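Local coordinates for catalytic domain of the nuclear inclusion protein A (nia) (Tobacco etch virus, PDB 1LVM) that acts as a chymotrypsin-like cysteine protease of the virus, probably cleaving the viral polyprotein at specific sequences, and is captured here with a product peptide, at residues Arg167-Asn179 with Thr183-Met195. The protein carries 1 engineered substitution. Numbering follows the deposited sequence.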
loop_
_atom_site.group_PDB
_atom_site.type_symbol
_atom_site.label_atom_id
_atom_site.label_comp_id
_atom_site.label_asym_id
_atom_site.label_seq_id
_atom_site.Cartn_x
_atom_site.Cartn_y
_atom_site.Cartn_z
ATOM N N ARG A 167 -9.487 2.048 -15.397
ATOM C CA ARG A 167 -9.221 2.022 -16.837
ATOM C C ARG A 167 -8.407 0.834 -17.286
ATOM O O ARG A 167 -8.758 0.229 -18.284
ATOM C CB ARG A 167 -8.471 3.262 -17.323
ATOM C CG ARG A 167 -8.507 3.369 -18.865
ATOM C CD ARG A 167 -7.763 4.609 -19.354
ATOM N NE ARG A 167 -6.419 4.676 -18.794
ATOM C CZ ARG A 167 -5.371 3.981 -19.243
ATOM N NH1 ARG A 167 -5.474 3.152 -20.284
ATOM N NH2 ARG A 167 -4.212 4.091 -18.621
ATOM N N ASP A 168 -7.340 0.462 -16.563
ATOM C CA ASP A 168 -6.533 -0.633 -17.031
ATOM C C ASP A 168 -6.189 -1.635 -15.952
ATOM O O ASP A 168 -5.455 -2.596 -16.213
ATOM C CB ASP A 168 -5.258 -0.067 -17.721
ATOM C CG ASP A 168 -4.371 0.731 -16.761
ATOM O OD1 ASP A 168 -4.698 0.781 -15.556
ATOM O OD2 ASP A 168 -3.377 1.320 -17.232
ATOM N N GLY A 169 -6.744 -1.453 -14.749
ATOM C CA GLY A 169 -6.490 -2.423 -13.668
ATOM C C GLY A 169 -5.073 -2.343 -13.067
ATOM O O GLY A 169 -4.689 -3.206 -12.279
ATOM N N PHE A 170 -4.318 -1.325 -13.439
ATOM C CA PHE A 170 -2.948 -1.171 -12.867
ATOM C C PHE A 170 -3.066 -0.511 -11.480
ATOM O O PHE A 170 -3.947 0.346 -11.232
ATOM C CB PHE A 170 -2.103 -0.256 -13.710
ATOM C CG PHE A 170 -1.546 -0.891 -14.964
ATOM C CD1 PHE A 170 -2.296 -1.791 -15.735
ATOM C CD2 PHE A 170 -0.289 -0.538 -15.397
ATOM C CE1 PHE A 170 -1.767 -2.323 -16.965
ATOM C CE2 PHE A 170 0.249 -1.066 -16.606
ATOM C CZ PHE A 170 -0.507 -1.959 -17.387
ATOM N N ILE A 171 -2.130 -0.860 -10.609
ATOM C CA ILE A 171 -2.048 -0.271 -9.267
ATOM C C ILE A 171 -1.231 1.043 -9.424
ATOM O O ILE A 171 -0.118 1.034 -10.007
ATOM C CB ILE A 171 -1.319 -1.225 -8.342
ATOM C CG1 ILE A 171 -2.258 -2.441 -8.122
ATOM C CG2 ILE A 171 -1.115 -0.581 -6.888
ATOM C CD1 ILE A 171 -1.412 -3.571 -7.334
ATOM N N VAL A 172 -1.809 2.156 -8.962
ATOM C CA VAL A 172 -1.155 3.451 -9.117
ATOM C C VAL A 172 -0.673 4.043 -7.797
ATOM O O VAL A 172 -0.106 5.159 -7.778
ATOM C CB VAL A 172 -2.073 4.484 -9.844
ATOM C CG1 VAL A 172 -2.451 3.956 -11.266
ATOM C CG2 VAL A 172 -3.370 4.809 -8.952
ATOM N N GLY A 173 -0.933 3.345 -6.706
ATOM C CA GLY A 173 -0.424 3.842 -5.412
ATOM C C GLY A 173 -0.965 3.088 -4.246
ATOM O O GLY A 173 -1.731 2.109 -4.455
ATOM N N ILE A 174 -0.630 3.525 -3.015
ATOM C CA ILE A 174 -1.137 2.864 -1.833
ATOM C C ILE A 174 -1.689 3.868 -0.851
ATOM O O ILE A 174 -1.146 4.930 -0.695
ATOM C CB ILE A 174 -0.013 2.002 -1.106
ATOM C CG1 ILE A 174 1.158 2.913 -0.644
ATOM C CG2 ILE A 174 0.543 0.920 -2.109
ATOM C CD1 ILE A 174 2.226 1.995 0.123
ATOM N N HIS A 175 -2.758 3.512 -0.159
ATOM C CA HIS A 175 -3.356 4.493 0.754
ATOM C C HIS A 175 -2.360 4.864 1.874
ATOM O O HIS A 175 -1.721 3.988 2.446
ATOM C CB HIS A 175 -4.612 3.937 1.388
ATOM C CG HIS A 175 -5.255 4.910 2.341
ATOM N ND1 HIS A 175 -5.653 6.164 1.936
ATOM C CD2 HIS A 175 -5.461 4.853 3.674
ATOM C CE1 HIS A 175 -6.062 6.844 2.989
ATOM N NE2 HIS A 175 -5.955 6.075 4.055
ATOM N N SER A 176 -2.272 6.149 2.226
ATOM C CA SER A 176 -1.341 6.559 3.301
ATOM C C SER A 176 -1.917 7.410 4.402
ATOM O O SER A 176 -1.710 7.161 5.613
ATOM C CB SER A 176 -0.154 7.389 2.743
ATOM O OG SER A 176 0.806 6.594 2.102
ATOM N N ALA A 177 -2.719 8.397 4.023
ATOM C CA ALA A 177 -3.072 9.337 5.109
ATOM C C ALA A 177 -4.336 10.143 4.871
ATOM O O ALA A 177 -4.913 10.091 3.807
ATOM C CB ALA A 177 -1.856 10.338 5.267
ATOM N N SER A 178 -4.742 10.884 5.897
ATOM C CA SER A 178 -5.890 11.750 5.788
ATOM C C SER A 178 -5.600 13.059 6.536
ATOM O O SER A 178 -4.615 13.123 7.311
ATOM C CB SER A 178 -7.111 11.052 6.388
ATOM O OG SER A 178 -8.251 11.857 6.181
ATOM N N ASN A 179 -6.416 14.096 6.279
ATOM C CA ASN A 179 -6.299 15.355 7.052
ATOM C C ASN A 179 -6.985 15.071 8.388
ATOM O O ASN A 179 -7.635 14.032 8.559
ATOM C CB ASN A 179 -6.942 16.556 6.372
ATOM C CG ASN A 179 -8.409 16.340 5.980
ATOM O OD1 ASN A 179 -9.045 15.332 6.306
ATOM N ND2 ASN A 179 -8.957 17.328 5.290
ATOM N N THR A 183 -11.647 14.398 5.963
ATOM C CA THR A 183 -12.442 14.882 4.837
ATOM C C THR A 183 -11.656 14.818 3.494
ATOM O O THR A 183 -12.253 14.895 2.400
ATOM C CB THR A 183 -12.868 16.312 5.079
ATOM O OG1 THR A 183 -11.698 17.094 5.338
ATOM C CG2 THR A 183 -13.815 16.381 6.284
ATOM N N ASN A 184 -10.321 14.760 3.551
ATOM C CA ASN A 184 -9.534 14.635 2.281
ATOM C C ASN A 184 -8.555 13.472 2.495
ATOM O O ASN A 184 -7.886 13.494 3.492
ATOM C CB ASN A 184 -8.693 15.858 2.019
ATOM C CG ASN A 184 -9.523 17.028 1.695
ATOM O OD1 ASN A 184 -10.500 16.914 0.958
ATOM N ND2 ASN A 184 -9.162 18.166 2.239
ATOM N N ASN A 185 -8.464 12.547 1.546
ATOM C CA ASN A 185 -7.586 11.370 1.710
ATOM C C ASN A 185 -6.426 11.467 0.735
ATOM O O ASN A 185 -6.520 12.142 -0.298
ATOM C CB ASN A 185 -8.388 10.082 1.515
ATOM C CG ASN A 185 -9.303 9.775 2.726
ATOM O OD1 ASN A 185 -10.310 9.068 2.613
ATOM N ND2 ASN A 185 -8.945 10.307 3.876
ATOM N N TYR A 186 -5.324 10.819 1.084
ATOM C CA TYR A 186 -4.135 10.884 0.276
ATOM C C TYR A 186 -3.461 9.507 0.136
ATOM O O TYR A 186 -3.351 8.775 1.110
ATOM C CB TYR A 186 -3.115 11.829 0.939
ATOM C CG TYR A 186 -3.606 13.319 0.998
ATOM C CD1 TYR A 186 -4.448 13.772 2.041
ATOM C CD2 TYR A 186 -3.240 14.212 0.018
ATOM C CE1 TYR A 186 -4.902 15.100 2.073
ATOM C CE2 TYR A 186 -3.704 15.565 0.038
ATOM C CZ TYR A 186 -4.523 15.988 1.065
ATOM O OH TYR A 186 -4.948 17.329 1.065
ATOM N N PHE A 187 -3.032 9.199 -1.085
ATOM C CA PHE A 187 -2.285 7.961 -1.257
ATOM C C PHE A 187 -0.889 8.329 -1.758
ATOM O O PHE A 187 -0.645 9.406 -2.321
ATOM C CB PHE A 187 -3.029 6.984 -2.225
ATOM C CG PHE A 187 -3.063 7.381 -3.690
ATOM C CD1 PHE A 187 -2.048 7.064 -4.552
ATOM C CD2 PHE A 187 -4.232 8.020 -4.224
ATOM C CE1 PHE A 187 -2.170 7.356 -5.939
ATOM C CE2 PHE A 187 -4.366 8.304 -5.566
ATOM C CZ PHE A 187 -3.336 7.974 -6.447
ATOM N N THR A 188 0.046 7.420 -1.541
ATOM C CA THR A 188 1.382 7.628 -2.014
ATOM C C THR A 188 1.428 7.011 -3.392
ATOM O O THR A 188 1.089 5.827 -3.584
ATOM C CB THR A 188 2.388 6.897 -1.087
ATOM O OG1 THR A 188 2.332 7.499 0.219
ATOM C CG2 THR A 188 3.786 6.954 -1.649
ATOM N N SER A 189 1.791 7.830 -4.370
ATOM C CA SER A 189 1.886 7.398 -5.729
ATOM C C SER A 189 3.026 6.391 -6.025
ATOM O O SER A 189 4.107 6.373 -5.385
ATOM C CB SER A 189 2.058 8.611 -6.662
ATOM O OG SER A 189 3.296 9.275 -6.385
ATOM N N VAL A 190 2.754 5.515 -6.986
ATOM C CA VAL A 190 3.763 4.581 -7.471
ATOM C C VAL A 190 4.759 5.531 -8.171
ATOM O O VAL A 190 4.326 6.373 -8.992
ATOM C CB VAL A 190 3.134 3.628 -8.545
ATOM C CG1 VAL A 190 4.232 3.058 -9.514
ATOM C CG2 VAL A 190 2.347 2.483 -7.789
ATOM N N PRO A 191 6.084 5.393 -7.885
ATOM C CA PRO A 191 7.070 6.243 -8.524
ATOM C C PRO A 191 7.369 5.865 -9.966
ATOM O O PRO A 191 7.093 4.753 -10.437
ATOM C CB PRO A 191 8.310 6.102 -7.632
ATOM C CG PRO A 191 8.230 4.596 -7.151
ATOM C CD PRO A 191 6.702 4.343 -7.014
ATOM N N LYS A 192 8.033 6.748 -10.672
ATOM C CA LYS A 192 8.413 6.425 -12.053
ATOM C C LYS A 192 9.309 5.170 -12.114
ATOM O O LYS A 192 10.132 4.936 -11.216
ATOM C CB LYS A 192 9.179 7.621 -12.617
ATOM C CG LYS A 192 9.612 7.461 -14.011
ATOM C CD LYS A 192 10.442 8.703 -14.400
ATOM C CE LYS A 192 10.857 8.701 -15.860
ATOM N NZ LYS A 192 9.673 8.638 -16.752
ATOM N N ASN A 193 9.120 4.371 -13.166
ATOM C CA ASN A 193 9.887 3.151 -13.436
ATOM C C ASN A 193 9.884 2.127 -12.299
ATOM O O ASN A 193 10.884 1.422 -12.002
ATOM C CB ASN A 193 11.300 3.529 -13.870
ATOM C CG ASN A 193 11.301 4.301 -15.206
ATOM O OD1 ASN A 193 10.351 4.193 -15.989
ATOM N ND2 ASN A 193 12.335 5.098 -15.449
ATOM N N PHE A 194 8.720 2.012 -11.673
ATOM C CA PHE A 194 8.593 1.063 -10.567
ATOM C C PHE A 194 8.709 -0.365 -11.042
ATOM O O PHE A 194 9.248 -1.192 -10.329
ATOM C CB PHE A 194 7.244 1.335 -9.835
ATOM C CG PHE A 194 7.130 0.708 -8.459
ATOM C CD1 PHE A 194 8.034 0.998 -7.436
ATOM C CD2 PHE A 194 6.099 -0.223 -8.203
ATOM C CE1 PHE A 194 7.948 0.392 -6.163
ATOM C CE2 PHE A 194 5.984 -0.852 -6.931
ATOM C CZ PHE A 194 6.881 -0.562 -5.917
ATOM N N MET A 195 8.180 -0.691 -12.227
ATOM C CA MET A 195 8.291 -2.086 -12.690
ATOM C C MET A 195 9.771 -2.448 -12.834
ATOM O O MET A 195 10.175 -3.573 -12.540
ATOM C CB MET A 195 7.570 -2.306 -14.026
ATOM C CG MET A 195 6.023 -2.149 -13.978
ATOM S SD MET A 195 5.279 -3.070 -12.646
ATOM C CE MET A 195 5.702 -4.812 -13.091
#
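The side chains of Asn179 and Thr183 cross at about a right angle where the hairpin closes. The amide oxygen Asn179 OD1 takes two backbone donors: Thr183 N, in the carbonyl plane on a lone pair at 2.8 Å, and Asn184 N, from above that plane at 3.1 Å. On the other branch, Asn179 ND2 donates an N-H to Thr183 OG1 (2.8 Å), which fixes which way round the amide sits. Asn184 O is likewise gripped twice, by Asn179 N and, from above the carbonyl plane, by Ser178 OG (3.2 Å). With CG between its backbone N and carbonyl carbon (chi1 54°), the Asn179 amide is set against the loop residues Thr183 and Asn184.

Strands 171-179 and 185-189 are antiparallel neighbours in the six-stranded barrel of this chymotrypsin-type fold. Their register slips at a classic beta bulge: Ser176 N and Ala177 N both donate to Tyr186 O, at 3.1 and 3.0 Å. From the bulge itself, Ser176 OG lies 2.6 Å from Thr188 OG1, and Asp89 is a further partner of Ser176 OG. The Phe187 ring meets Val172 O with its edge, CE1 at 3.5 Å, while Val172 CG2 packs against CZ.

The same hairpin holds the product: residues Ala177-Asn179 extend the sheet onto the peptide, His175 NE2 bonds a polar side chain of it, and Tyr186 OH, Asn184 ND2 and Asn179 ND2 each hydrogen-bond an acidic side chain of the peptide.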